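Local coordinates for protein JSC1_58120g3 ([Leptolyngbya] sp. JSC-1, PDB 6XHH) that holds a linear tetrapyrrole (bilin) in a cyanobacteriochrome GAF domain, absorbs far-red light in its dark state, and probably serves as a photosensory module, at residues 35-40 with 51-57; 87-91 with 152-156; 126-132 with 143-149. One frame throughout, in Å; residues are numbered along the deposited sequence.

In the fold
All three contacts reach one antiparallel sheet of the GAF domain. Strands 37-43 and 139-148 are neighbours in it, so contact 1 joins contact 3 edge to edge, their centres about 9 Å apart, with Arg37 O 2.8 Å from Phe147 N. On the other flank strand 87-89 pairs with 128-136, which sets the centres of contacts 2 and 3 about 8 Å apart. Contacts 1 and 2 are about 16 Å apart between centres, yet Ile35 packs against Arg153 and Trp155. Contact 3 supplies Val131, Leu143, Ser145 and Phe147 to the bilin pocket, contact 1 adds Phe51 and contact 2 adds Phe87.

Contact 1. Residues 35-40 with 51-57; sequences IERVTI and FITESEA
Strand 37-40 runs antiparallel to strand 51-56, their axes 4.7 Å apart at closest, in a hairpin of the GAF sheet. A classic beta bulge interrupts the pairing: Ile52 and Thr53 both face Ile40, whose O accepts from Ile52 N at 2.8 Å and Thr53 N at 3.3 Å. On the face carrying Arg37, Thr39, Glu54 and Glu56, the Arg37 chain runs extended to CD and then bends (chi3 -60°), bringing NH1 to 2.9 Å from Glu54 OE2. OE2 comes to the guanidinium edge, the two planes 39° apart; the hydrogen bond within this salt bridge is weak (122° at the hydrogen). Glu56 CG lies over one guanidinium face, and Arg61 O takes a further bond from NH1. Thr39 CB abuts the edge of the Phe51 ring at CD1 (3.9 Å), a ring that also touches the bilin. Were Arg37 an alanine, Glu54 OE2 would probably lose its charged mate, and Glu56 CG the flat group it lies over. Since backbone N-H groups of Leu63 and Val64 also bind the Glu54 carboxylate, its negative charge is likely to be shared between the arginine and the following loop.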
loop_
_atom_site.group_PDB
_atom_site.type_symbol
_atom_site.label_atom_id
_atom_site.label_comp_id
_atom_site.label_asym_id
_atom_site.label_seq_id
_atom_site.Cartn_x
_atom_site.Cartn_y
_atom_site.Cartn_z
ATOM N N ILE A 35 -7.024 11.132 1.319
ATOM C CA ILE A 35 -7.049 10.251 2.482
ATOM C C ILE A 35 -6.023 10.693 3.516
ATOM O O ILE A 35 -5.308 11.686 3.325
ATOM C CB ILE A 35 -6.803 8.786 2.087
ATOM C CG1 ILE A 35 -5.456 8.642 1.349
ATOM C CG2 ILE A 35 -7.974 8.253 1.253
ATOM C CD1 ILE A 35 -5.182 7.216 0.848
ATOM N N GLU A 36 -5.922 9.942 4.609
ATOM C CA GLU A 36 -5.190 10.407 5.778
ATOM C C GLU A 36 -3.772 9.862 5.880
ATOM O O GLU A 36 -2.951 10.468 6.571
ATOM C CB GLU A 36 -5.989 10.072 7.047
ATOM C CG GLU A 36 -7.229 10.964 7.147
ATOM C CD GLU A 36 -8.371 10.422 8.012
ATOM O OE1 GLU A 36 -8.410 9.223 8.371
ATOM O OE2 GLU A 36 -9.258 11.240 8.342
ATOM N N ARG A 37 -3.447 8.761 5.203
ATOM C CA ARG A 37 -2.065 8.297 5.219
ATOM C C ARG A 37 -1.788 7.427 4.013
ATOM O O ARG A 37 -2.626 6.621 3.628
ATOM C CB ARG A 37 -1.743 7.500 6.492
ATOM C CG ARG A 37 -0.266 7.470 6.796
ATOM C CD ARG A 37 0.107 6.379 7.763
ATOM N NE ARG A 37 -0.546 6.470 9.072
ATOM C CZ ARG A 37 -0.135 7.244 10.076
ATOM N NH1 ARG A 37 0.930 8.034 9.941
ATOM N NH2 ARG A 37 -0.788 7.215 11.233
ATOM N N VAL A 38 -0.607 7.606 3.430
ATOM C CA VAL A 38 -0.040 6.682 2.453
ATOM C C VAL A 38 1.386 6.379 2.892
ATOM O O VAL A 38 2.134 7.288 3.266
ATOM C CB VAL A 38 -0.065 7.254 1.019
ATOM C CG1 VAL A 38 0.578 6.270 0.037
ATOM C CG2 VAL A 38 -1.484 7.537 0.596
ATOM N N THR A 39 1.762 5.103 2.850
ATOM C CA THR A 39 3.060 4.663 3.331
ATOM C C THR A 39 3.760 3.796 2.293
ATOM O O THR A 39 3.129 3.072 1.511
ATOM C CB THR A 39 2.967 3.841 4.636
ATOM O OG1 THR A 39 2.195 2.645 4.410
ATOM C CG2 THR A 39 2.333 4.633 5.735
ATOM N N ILE A 40 5.086 3.848 2.337
ATOM C CA ILE A 40 5.951 2.881 1.680
ATOM C C ILE A 40 6.642 2.081 2.767
ATOM O O ILE A 40 7.277 2.650 3.669
ATOM C CB ILE A 40 6.971 3.565 0.752
ATOM C CG1 ILE A 40 6.234 4.240 -0.410
ATOM C CG2 ILE A 40 7.975 2.549 0.214
ATOM C CD1 ILE A 40 7.063 5.309 -1.136
ATOM N N PHE A 51 8.353 0.704 8.137
ATOM C CA PHE A 51 7.854 1.877 7.426
ATOM C C PHE A 51 9.017 2.795 7.034
ATOM O O PHE A 51 9.738 3.298 7.908
ATOM C CB PHE A 51 6.859 2.637 8.301
ATOM C CG PHE A 51 5.592 1.891 8.570
ATOM C CD1 PHE A 51 4.537 1.948 7.668
ATOM C CD2 PHE A 51 5.451 1.133 9.721
ATOM C CE1 PHE A 51 3.358 1.272 7.921
ATOM C CE2 PHE A 51 4.282 0.431 9.975
ATOM C CZ PHE A 51 3.228 0.510 9.086
ATOM N N ILE A 52 9.169 3.058 5.737
ATOM C CA ILE A 52 10.269 3.870 5.225
ATOM C C ILE A 52 9.859 5.319 5.002
ATOM O O ILE A 52 10.612 6.237 5.334
ATOM C CB ILE A 52 10.806 3.254 3.917
ATOM C CG1 ILE A 52 11.190 1.803 4.155
ATOM C CG2 ILE A 52 11.974 4.083 3.369
ATOM C CD1 ILE A 52 12.215 1.623 5.222
ATOM N N THR A 53 8.688 5.535 4.408
ATOM C CA THR A 53 8.220 6.861 4.036
ATOM C C THR A 53 6.718 6.940 4.242
ATOM O O THR A 53 5.996 5.951 4.066
ATOM C CB THR A 53 8.553 7.187 2.572
ATOM O OG1 THR A 53 9.936 6.935 2.357
ATOM C CG2 THR A 53 8.287 8.659 2.272
ATOM N N GLU A 54 6.241 8.129 4.591
ATOM C CA GLU A 54 4.817 8.305 4.772
ATOM C C GLU A 54 4.427 9.735 4.446
ATOM O O GLU A 54 5.244 10.658 4.526
ATOM C CB GLU A 54 4.404 7.948 6.202
ATOM C CG GLU A 54 4.800 8.990 7.226
ATOM C CD GLU A 54 4.701 8.482 8.649
ATOM O OE1 GLU A 54 5.680 8.631 9.415
ATOM O OE2 GLU A 54 3.640 7.922 9.002
ATOM N N SER A 55 3.163 9.897 4.063
ATOM C CA SER A 55 2.510 11.196 3.978
ATOM C C SER A 55 1.236 11.074 4.798
ATOM O O SER A 55 0.486 10.108 4.633
ATOM C CB SER A 55 2.214 11.585 2.522
ATOM O OG SER A 55 1.283 12.651 2.428
ATOM N N GLU A 56 1.026 11.997 5.731
ATOM C CA GLU A 56 -0.099 11.903 6.648
ATOM C C GLU A 56 -0.838 13.235 6.731
ATOM O O GLU A 56 -0.249 14.303 6.542
ATOM C CB GLU A 56 0.394 11.431 8.030
ATOM C CG GLU A 56 -0.634 11.437 9.141
ATOM C CD GLU A 56 -0.666 12.755 9.897
ATOM O OE1 GLU A 56 0.394 13.216 10.377
ATOM O OE2 GLU A 56 -1.758 13.335 10.000
ATOM N N ALA A 57 -2.142 13.158 7.009
ATOM C CA ALA A 57 -2.993 14.332 7.167
ATOM C C ALA A 57 -4.000 14.082 8.278
ATOM O O ALA A 57 -4.687 13.056 8.278
ATOM C CB ALA A 57 -3.721 14.668 5.859
#

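Contact 2. Residues 87-91 with 152-156; sequences FVVDD and PRHWD. With M1V (mesobiliverdin IX(alpha)), chain C; EDO (1,2-ethanediol), chain E.
Asp90 and Trp155 join two parts of the GAF fold: an outermost strand of the sheet, 87-89, just where the chain turns a corner, and the loop that leads from strand 139-148 into helix 157-178. Hydrogen bonds centre on the Asp90 carboxylate. OD2 accepts from His154 ND1 at 2.8 Å, lying in the plane of the imidazole at its edge and met on its syn side, somewhat out of the carboxylate plane, with ring and carboxylate planes nearly perpendicular (84°). OD1 takes Trp155 N at 3.1 Å along an almost straight bond (170° at the hydrogen) that arrives from above the carboxylate plane. The Asp90 side chain runs alongside that of His154. A water donates to both OD1 and Trp155 O, so three donors hold the carboxylate. The Asp90 backbone takes part too, its O accepting from Arg153 N at 3.1 Å. Outside the contact, the Arg153 guanidinium bonds Phe33 O and Glu159, and Asp156 caps helix 157-178 through Glu159 N.

Apolar packing is slighter. Val88 CG1 meets Trp155 CB at 3.7 Å, and Arg153 CD lies over one face of the indole, toward its rim. On the pocket side, bilin atom CAC sits 3.6 Å above the centre of the Phe87 ring.

Two polar groups remain. Pro152 CG lies beside the Asp91 carboxylate. The indole NE1 donates a hydrogen bond to Val89 O at 3.2 Å, that oxygen lying close to the indole plane while NE1 stands 63° out of the carbonyl plane.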
loop_
_atom_site.group_PDB
_atom_site.type_symbol
_atom_site.label_atom_id
_atom_site.label_comp_id
_atom_site.label_asym_id
_atom_site.label_seq_id
_atom_site.Cartn_x
_atom_site.Cartn_y
_atom_site.Cartn_z
ATOM N N PHE A 87 -4.622 -6.235 -1.581
ATOM C CA PHE A 87 -5.436 -6.452 -0.392
ATOM C C PHE A 87 -6.274 -5.200 -0.167
ATOM O O PHE A 87 -5.725 -4.124 0.085
ATOM C CB PHE A 87 -4.543 -6.751 0.811
ATOM C CG PHE A 87 -5.286 -7.219 2.028
ATOM C CD1 PHE A 87 -5.996 -8.402 2.004
ATOM C CD2 PHE A 87 -5.259 -6.479 3.195
ATOM C CE1 PHE A 87 -6.676 -8.842 3.116
ATOM C CE2 PHE A 87 -5.942 -6.919 4.309
ATOM C CZ PHE A 87 -6.643 -8.099 4.280
ATOM N N VAL A 88 -7.593 -5.340 -0.253
ATOM C CA VAL A 88 -8.516 -4.211 -0.370
ATOM C C VAL A 88 -9.567 -4.328 0.725
ATOM O O VAL A 88 -10.372 -5.259 0.704
ATOM C CB VAL A 88 -9.189 -4.170 -1.747
ATOM C CG1 VAL A 88 -10.069 -2.937 -1.868
ATOM C CG2 VAL A 88 -8.136 -4.237 -2.871
ATOM N N VAL A 89 -9.561 -3.398 1.677
ATOM C CA VAL A 89 -10.437 -3.469 2.855
ATOM C C VAL A 89 -11.090 -2.107 3.090
ATOM O O VAL A 89 -10.453 -1.184 3.616
ATOM C CB VAL A 89 -9.668 -3.928 4.095
ATOM C CG1 VAL A 89 -10.606 -3.983 5.309
ATOM C CG2 VAL A 89 -9.012 -5.285 3.829
ATOM N N ASP A 90 -12.371 -1.977 2.721
ATOM C CA ASP A 90 -13.091 -0.732 2.981
ATOM C C ASP A 90 -13.134 -0.422 4.473
ATOM O O ASP A 90 -12.968 0.729 4.886
ATOM C CB ASP A 90 -14.525 -0.815 2.464
ATOM C CG ASP A 90 -14.619 -0.809 0.961
ATOM O OD1 ASP A 90 -13.566 -0.875 0.299
ATOM O OD2 ASP A 90 -15.754 -0.698 0.452
ATOM N N ASP A 91 -13.384 -1.443 5.285
ATOM C CA ASP A 91 -13.693 -1.298 6.704
ATOM C C ASP A 91 -13.039 -2.485 7.402
ATOM O O ASP A 91 -13.449 -3.619 7.163
ATOM C CB ASP A 91 -15.212 -1.295 6.898
ATOM C CG ASP A 91 -15.646 -1.086 8.340
ATOM O OD1 ASP A 91 -14.885 -1.406 9.263
ATOM O OD2 ASP A 91 -16.787 -0.624 8.528
ATOM N N PRO A 152 -14.117 4.280 7.832
ATOM C CA PRO A 152 -14.022 3.438 6.633
ATOM C C PRO A 152 -14.026 4.288 5.375
ATOM O O PRO A 152 -14.473 5.438 5.358
ATOM C CB PRO A 152 -15.288 2.566 6.703
ATOM C CG PRO A 152 -15.763 2.667 8.117
ATOM C CD PRO A 152 -15.332 3.999 8.613
ATOM N N ARG A 153 -13.542 3.696 4.290
ATOM C CA ARG A 153 -13.586 4.364 3.003
ATOM C C ARG A 153 -13.708 3.292 1.944
ATOM O O ARG A 153 -13.043 2.259 2.039
ATOM C CB ARG A 153 -12.335 5.199 2.754
ATOM C CG ARG A 153 -12.366 5.968 1.445
ATOM C CD ARG A 153 -10.968 6.122 0.946
ATOM N NE ARG A 153 -10.783 7.134 -0.093
ATOM C CZ ARG A 153 -10.801 6.887 -1.396
ATOM N NH1 ARG A 153 -11.086 5.673 -1.843
ATOM N NH2 ARG A 153 -10.558 7.869 -2.250
ATOM N N HIS A 154 -14.571 3.532 0.963
ATOM C CA HIS A 154 -14.771 2.569 -0.106
ATOM C C HIS A 154 -13.655 2.693 -1.132
ATOM O O HIS A 154 -13.362 3.793 -1.603
ATOM C CB HIS A 154 -16.126 2.804 -0.770
ATOM C CG HIS A 154 -16.328 2.001 -2.006
ATOM N ND1 HIS A 154 -16.306 0.623 -2.006
ATOM C CD2 HIS A 154 -16.591 2.375 -3.276
ATOM C CE1 HIS A 154 -16.523 0.184 -3.234
ATOM N NE2 HIS A 154 -16.697 1.226 -4.024
ATOM N N TRP A 155 -13.028 1.566 -1.471
ATOM C CA TRP A 155 -12.021 1.507 -2.524
ATOM C C TRP A 155 -12.641 0.928 -3.787
ATOM O O TRP A 155 -13.227 -0.155 -3.745
ATOM C CB TRP A 155 -10.816 0.652 -2.102
ATOM C CG TRP A 155 -10.233 1.026 -0.764
ATOM C CD1 TRP A 155 -10.445 0.380 0.433
ATOM C CD2 TRP A 155 -9.379 2.144 -0.466
ATOM N NE1 TRP A 155 -9.766 1.022 1.450
ATOM C CE2 TRP A 155 -9.107 2.108 0.925
ATOM C CE3 TRP A 155 -8.824 3.170 -1.235
ATOM C CZ2 TRP A 155 -8.289 3.059 1.561
ATOM C CZ3 TRP A 155 -8.005 4.116 -0.600
ATOM C CH2 TRP A 155 -7.749 4.045 0.791
ATOM N N ASP A 156 -12.523 1.633 -4.914
ATOM C CA ASP A 156 -12.995 1.027 -6.154
ATOM C C ASP A 156 -11.821 0.449 -6.939
ATOM O O ASP A 156 -10.650 0.714 -6.651
ATOM C CB ASP A 156 -13.822 2.011 -7.005
ATOM C CG ASP A 156 -13.047 3.223 -7.478
ATOM O OD1 ASP A 156 -11.871 3.101 -7.886
ATOM O OD2 ASP A 156 -13.654 4.316 -7.514
HETATM O OA M1V C . 0.452 -8.478 12.975
HETATM C C1A M1V C . -0.201 -9.511 12.970
HETATM N NA M1V C . -0.796 -10.018 11.883
HETATM C C2A M1V C . -0.430 -10.343 14.084
HETATM C CMA M1V C . 0.077 -10.106 15.488
HETATM C C3A M1V C . -1.210 -11.417 13.663
HETATM C CAA M1V C . -1.710 -12.544 14.485
HETATM C CBA M1V C . -1.177 -13.895 14.004
HETATM C C4A M1V C . -1.456 -11.204 12.220
HETATM C CHA M1V C . -2.173 -12.054 11.423
HETATM C C1B M1V C . -2.489 -11.984 9.993
HETATM C C2B M1V C . -3.315 -12.955 9.370
HETATM C CMB M1V C . -3.974 -14.127 10.058
HETATM C C3B M1V C . -3.415 -12.623 8.053
HETATM C CAB M1V C . -4.207 -13.368 6.993
HETATM C CBB M1V C . -5.469 -12.572 6.619
HETATM C CGB M1V C . -6.451 -12.561 7.770
HETATM O O2B M1V C . -7.026 -13.622 8.111
HETATM O O1B M1V C . -6.709 -11.509 8.397
HETATM N NB M1V C . -2.097 -11.099 9.063
HETATM C C4B M1V C . -2.631 -11.445 7.872
HETATM C CHB M1V C . -2.503 -10.834 6.615
HETATM C C1C M1V C . -1.974 -9.595 6.223
HETATM C C2C M1V C . -2.225 -9.037 4.963
HETATM C CAC M1V C . -3.008 -9.715 3.859
HETATM C CBC M1V C . -1.966 -10.670 3.212
HETATM C CGC M1V C . -2.542 -11.802 2.375
HETATM O O2C M1V C . -3.778 -11.911 2.209
HETATM O O1C M1V C . -1.788 -12.657 1.846
HETATM C C3C M1V C . -1.553 -7.818 4.913
HETATM C CMC M1V C . -1.553 -6.885 3.734
HETATM N NC M1V C . -1.188 -8.722 6.941
HETATM C C4C M1V C . -0.922 -7.626 6.160
HETATM C CHC M1V C . -0.094 -6.585 6.672
HETATM C C1D M1V C . 0.175 -5.331 6.181
HETATM C C2D M1V C . 1.445 -4.691 6.195
HETATM C CMD M1V C . 2.730 -5.300 6.700
HETATM N ND M1V C . -0.750 -4.441 5.654
HETATM C C4D M1V C . -0.100 -3.306 5.318
HETATM O OD M1V C . -0.664 -2.329 4.824
HETATM C C3D M1V C . 1.285 -3.455 5.651
HETATM C CAD M1V C . 2.377 -2.440 5.425
HETATM C CBD M1V C . 2.268 -1.348 6.465
HETATM C C1 EDO E . -12.674 9.963 0.779
HETATM O O1 EDO E . -11.255 10.124 0.618
HETATM C C2 EDO E . -13.189 10.890 1.881
HETATM O O2 EDO E . -12.614 12.194 1.693
HETATM O O HOH W 1 -13.964 -2.261 -2.117
#

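Contact 3. Residues 126-132 with 143-149; sequences VKSCAVV and LLSAFQN. With M1V (mesobiliverdin IX(alpha)), chain C.
Phe147 reaches across to Val126, Ser128 and Cys129, and on to the bilin. Its CB lies 4.0 Å from Ser128 O. With chi1 at -66°, CG stands beside the backbone N and the ring swings under Val126, whose CG2 sits 3.7 Å from the ring centroid, almost on the normal: a CH-pi contact over one face. CD1 touches both Val126 CG1 and Cys129 CB, the latter 3.5 Å away in the ring plane, and CE1 still touches Cys129 CB. At the tip, CZ comes within 3.5 Å of the bilin oxygen OD. Strands 128-136 and 139-148 form an antiparallel hairpin of the GAF sheet, with Val126 just ahead of the first, and Lys127 and Ser128 both face Gln148 in a classic beta bulge, Lys127 N donating to Gln148 O at 2.8 Å. From the bulge, the Lys127 side chain bends at its end (chi4) to set NZ 3.1 Å from Asn149 O, a bond doubled by a bridging water. Along the pocket face, Ser145 OG donates to bilin OD at 2.8 Å, and both methyls of Val131 pack round the same oxygen. Leu143 CD1 meets the ring carbon C3D at 3.7 Å. On the reverse face, past Ser128 and Gln148, come Ala130, Val132, Leu144 and Ala146: Val132 and Leu144 run side by side, and Ala130, Val132 and Leu144 touch helix 157-178.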
loop_
_atom_site.group_PDB
_atom_site.type_symbol
_atom_site.label_atom_id
_atom_site.label_comp_id
_atom_site.label_asym_id
_atom_site.label_seq_id
_atom_site.Cartn_x
_atom_site.Cartn_y
_atom_site.Cartn_z
ATOM N N VAL A 126 -5.297 2.451 11.759
ATOM C CA VAL A 126 -5.894 2.234 10.442
ATOM C C VAL A 126 -7.338 1.763 10.615
ATOM O O VAL A 126 -7.604 0.874 11.429
ATOM C CB VAL A 126 -5.077 1.202 9.637
ATOM C CG1 VAL A 126 -5.772 0.851 8.312
ATOM C CG2 VAL A 126 -3.647 1.690 9.379
ATOM N N LYS A 127 -8.277 2.343 9.841
ATOM C CA LYS A 127 -9.651 1.846 9.770
ATOM C C LYS A 127 -10.044 1.319 8.394
ATOM O O LYS A 127 -11.129 0.739 8.252
ATOM C CB LYS A 127 -10.646 2.942 10.179
ATOM C CG LYS A 127 -10.731 3.147 11.691
ATOM C CD LYS A 127 -11.872 4.095 12.030
ATOM C CE LYS A 127 -11.964 4.316 13.530
ATOM N NZ LYS A 127 -10.667 4.808 14.066
ATOM N N SER A 128 -9.183 1.472 7.394
ATOM C CA SER A 128 -9.470 1.120 6.011
ATOM C C SER A 128 -8.128 1.037 5.298
ATOM O O SER A 128 -7.263 1.870 5.548
ATOM C CB SER A 128 -10.375 2.188 5.383
ATOM O OG SER A 128 -10.510 2.024 3.977
ATOM N N CYS A 129 -7.929 0.029 4.443
ATOM C CA CYS A 129 -6.617 -0.066 3.808
ATOM C C CYS A 129 -6.726 -0.669 2.417
ATOM O O CYS A 129 -7.460 -1.638 2.207
ATOM C CB CYS A 129 -5.622 -0.914 4.626
ATOM S SG CYS A 129 -6.186 -2.613 5.027
ATOM N N ALA A 130 -5.963 -0.099 1.484
ATOM C CA ALA A 130 -5.738 -0.681 0.164
ATOM C C ALA A 130 -4.233 -0.850 0.025
ATOM O O ALA A 130 -3.496 0.133 0.140
ATOM C CB ALA A 130 -6.310 0.198 -0.957
ATOM N N VAL A 131 -3.774 -2.088 -0.160
ATOM C CA VAL A 131 -2.364 -2.447 -0.021
ATOM C C VAL A 131 -1.922 -3.203 -1.269
ATOM O O VAL A 131 -2.585 -4.162 -1.688
ATOM C CB VAL A 131 -2.104 -3.292 1.246
ATOM C CG1 VAL A 131 -0.590 -3.451 1.499
ATOM C CG2 VAL A 131 -2.789 -2.667 2.476
ATOM N N VAL A 132 -0.819 -2.766 -1.882
ATOM C CA VAL A 132 -0.346 -3.400 -3.111
ATOM C C VAL A 132 1.157 -3.625 -3.041
ATOM O O VAL A 132 1.888 -2.945 -2.313
ATOM C CB VAL A 132 -0.667 -2.578 -4.371
ATOM C CG1 VAL A 132 -2.166 -2.309 -4.482
ATOM C CG2 VAL A 132 0.152 -1.284 -4.387
ATOM N N LEU A 143 5.658 -2.894 0.254
ATOM C CA LEU A 143 4.241 -2.620 0.078
ATOM C C LEU A 143 3.987 -1.124 0.025
ATOM O O LEU A 143 4.600 -0.355 0.777
ATOM C CB LEU A 143 3.415 -3.233 1.224
ATOM C CG LEU A 143 3.594 -4.730 1.488
ATOM C CD1 LEU A 143 2.915 -5.144 2.795
ATOM C CD2 LEU A 143 3.044 -5.527 0.326
ATOM N N LEU A 144 3.059 -0.729 -0.839
ATOM C CA LEU A 144 2.497 0.616 -0.879
ATOM C C LEU A 144 1.076 0.531 -0.337
ATOM O O LEU A 144 0.255 -0.233 -0.870
ATOM C CB LEU A 144 2.511 1.178 -2.302
ATOM C CG LEU A 144 1.772 2.485 -2.596
ATOM C CD1 LEU A 144 2.422 3.671 -1.904
ATOM C CD2 LEU A 144 1.708 2.743 -4.095
ATOM N N SER A 145 0.801 1.276 0.731
ATOM C CA SER A 145 -0.469 1.216 1.447
ATOM C C SER A 145 -1.139 2.578 1.421
ATOM O O SER A 145 -0.505 3.597 1.720
ATOM C CB SER A 145 -0.281 0.755 2.905
ATOM O OG SER A 145 0.352 -0.522 2.937
ATOM N N ALA A 146 -2.417 2.582 1.083
ATOM C CA ALA A 146 -3.307 3.723 1.240
ATOM C C ALA A 146 -4.237 3.464 2.416
ATOM O O ALA A 146 -4.932 2.439 2.445
ATOM C CB ALA A 146 -4.119 3.928 -0.041
ATOM N N PHE A 147 -4.260 4.382 3.377
ATOM C CA PHE A 147 -4.980 4.181 4.631
ATOM C C PHE A 147 -5.990 5.304 4.860
ATOM O O PHE A 147 -5.714 6.478 4.583
ATOM C CB PHE A 147 -4.021 4.165 5.843
ATOM C CG PHE A 147 -3.055 3.003 5.897
ATOM C CD1 PHE A 147 -3.469 1.692 5.700
ATOM C CD2 PHE A 147 -1.718 3.232 6.198
ATOM C CE1 PHE A 147 -2.558 0.634 5.810
ATOM C CE2 PHE A 147 -0.808 2.184 6.295
ATOM C CZ PHE A 147 -1.237 0.886 6.104
ATOM N N GLN A 148 -7.146 4.961 5.419
ATOM C CA GLN A 148 -7.977 5.943 6.085
ATOM C C GLN A 148 -8.017 5.591 7.568
ATOM O O GLN A 148 -8.126 4.419 7.936
ATOM C CB GLN A 148 -9.383 6.006 5.483
ATOM C CG GLN A 148 -10.207 7.245 5.883
ATOM C CD GLN A 148 -9.745 8.528 5.220
ATOM O OE1 GLN A 148 -8.572 8.707 4.919
ATOM N NE2 GLN A 148 -10.685 9.440 4.998
ATOM N N ASN A 149 -7.873 6.607 8.411
ATOM C CA ASN A 149 -7.681 6.405 9.839
ATOM C C ASN A 149 -8.900 6.748 10.669
ATOM O O ASN A 149 -9.105 6.140 11.724
ATOM C CB ASN A 149 -6.500 7.252 10.335
ATOM C CG ASN A 149 -5.185 6.873 9.673
ATOM O OD1 ASN A 149 -5.041 5.776 9.136
ATOM N ND2 ASN A 149 -4.215 7.778 9.726
HETATM O OA M1V C . 0.452 -8.478 12.975
HETATM C C1A M1V C . -0.201 -9.511 12.970
HETATM N NA M1V C . -0.796 -10.018 11.883
HETATM C C2A M1V C . -0.430 -10.343 14.084
HETATM C CMA M1V C . 0.077 -10.106 15.488
HETATM C C3A M1V C . -1.210 -11.417 13.663
HETATM C CAA M1V C . -1.710 -12.544 14.485
HETATM C CBA M1V C . -1.177 -13.895 14.004
HETATM C C4A M1V C . -1.456 -11.204 12.220
HETATM C CHA M1V C . -2.173 -12.054 11.423
HETATM C C1B M1V C . -2.489 -11.984 9.993
HETATM C C2B M1V C . -3.315 -12.955 9.370
HETATM C CMB M1V C . -3.974 -14.127 10.058
HETATM C C3B M1V C . -3.415 -12.623 8.053
HETATM C CAB M1V C . -4.207 -13.368 6.993
HETATM C CBB M1V C . -5.469 -12.572 6.619
HETATM C CGB M1V C . -6.451 -12.561 7.770
HETATM O O2B M1V C . -7.026 -13.622 8.111
HETATM O O1B M1V C . -6.709 -11.509 8.397
HETATM N NB M1V C . -2.097 -11.099 9.063
HETATM C C4B M1V C . -2.631 -11.445 7.872
HETATM C CHB M1V C . -2.503 -10.834 6.615
HETATM C C1C M1V C . -1.974 -9.595 6.223
HETATM C C2C M1V C . -2.225 -9.037 4.963
HETATM C CAC M1V C . -3.008 -9.715 3.859
HETATM C CBC M1V C . -1.966 -10.670 3.212
HETATM C CGC M1V C . -2.542 -11.802 2.375
HETATM O O2C M1V C . -3.778 -11.911 2.209
HETATM O O1C M1V C . -1.788 -12.657 1.846
HETATM C C3C M1V C . -1.553 -7.818 4.913
HETATM C CMC M1V C . -1.553 -6.885 3.734
HETATM N NC M1V C . -1.188 -8.722 6.941
HETATM C C4C M1V C . -0.922 -7.626 6.160
HETATM C CHC M1V C . -0.094 -6.585 6.672
HETATM C C1D M1V C . 0.175 -5.331 6.181
HETATM C C2D M1V C . 1.445 -4.691 6.195
HETATM C CMD M1V C . 2.730 -5.300 6.700
HETATM N ND M1V C . -0.750 -4.441 5.654
HETATM C C4D M1V C . -0.100 -3.306 5.318
HETATM O OD M1V C . -0.664 -2.329 4.824
HETATM C C3D M1V C . 1.285 -3.455 5.651
HETATM C CAD M1V C . 2.377 -2.440 5.425
HETATM C CBD M1V C . 2.268 -1.348 6.465
HETATM O O HOH W 2 -7.902 4.693 14.055
#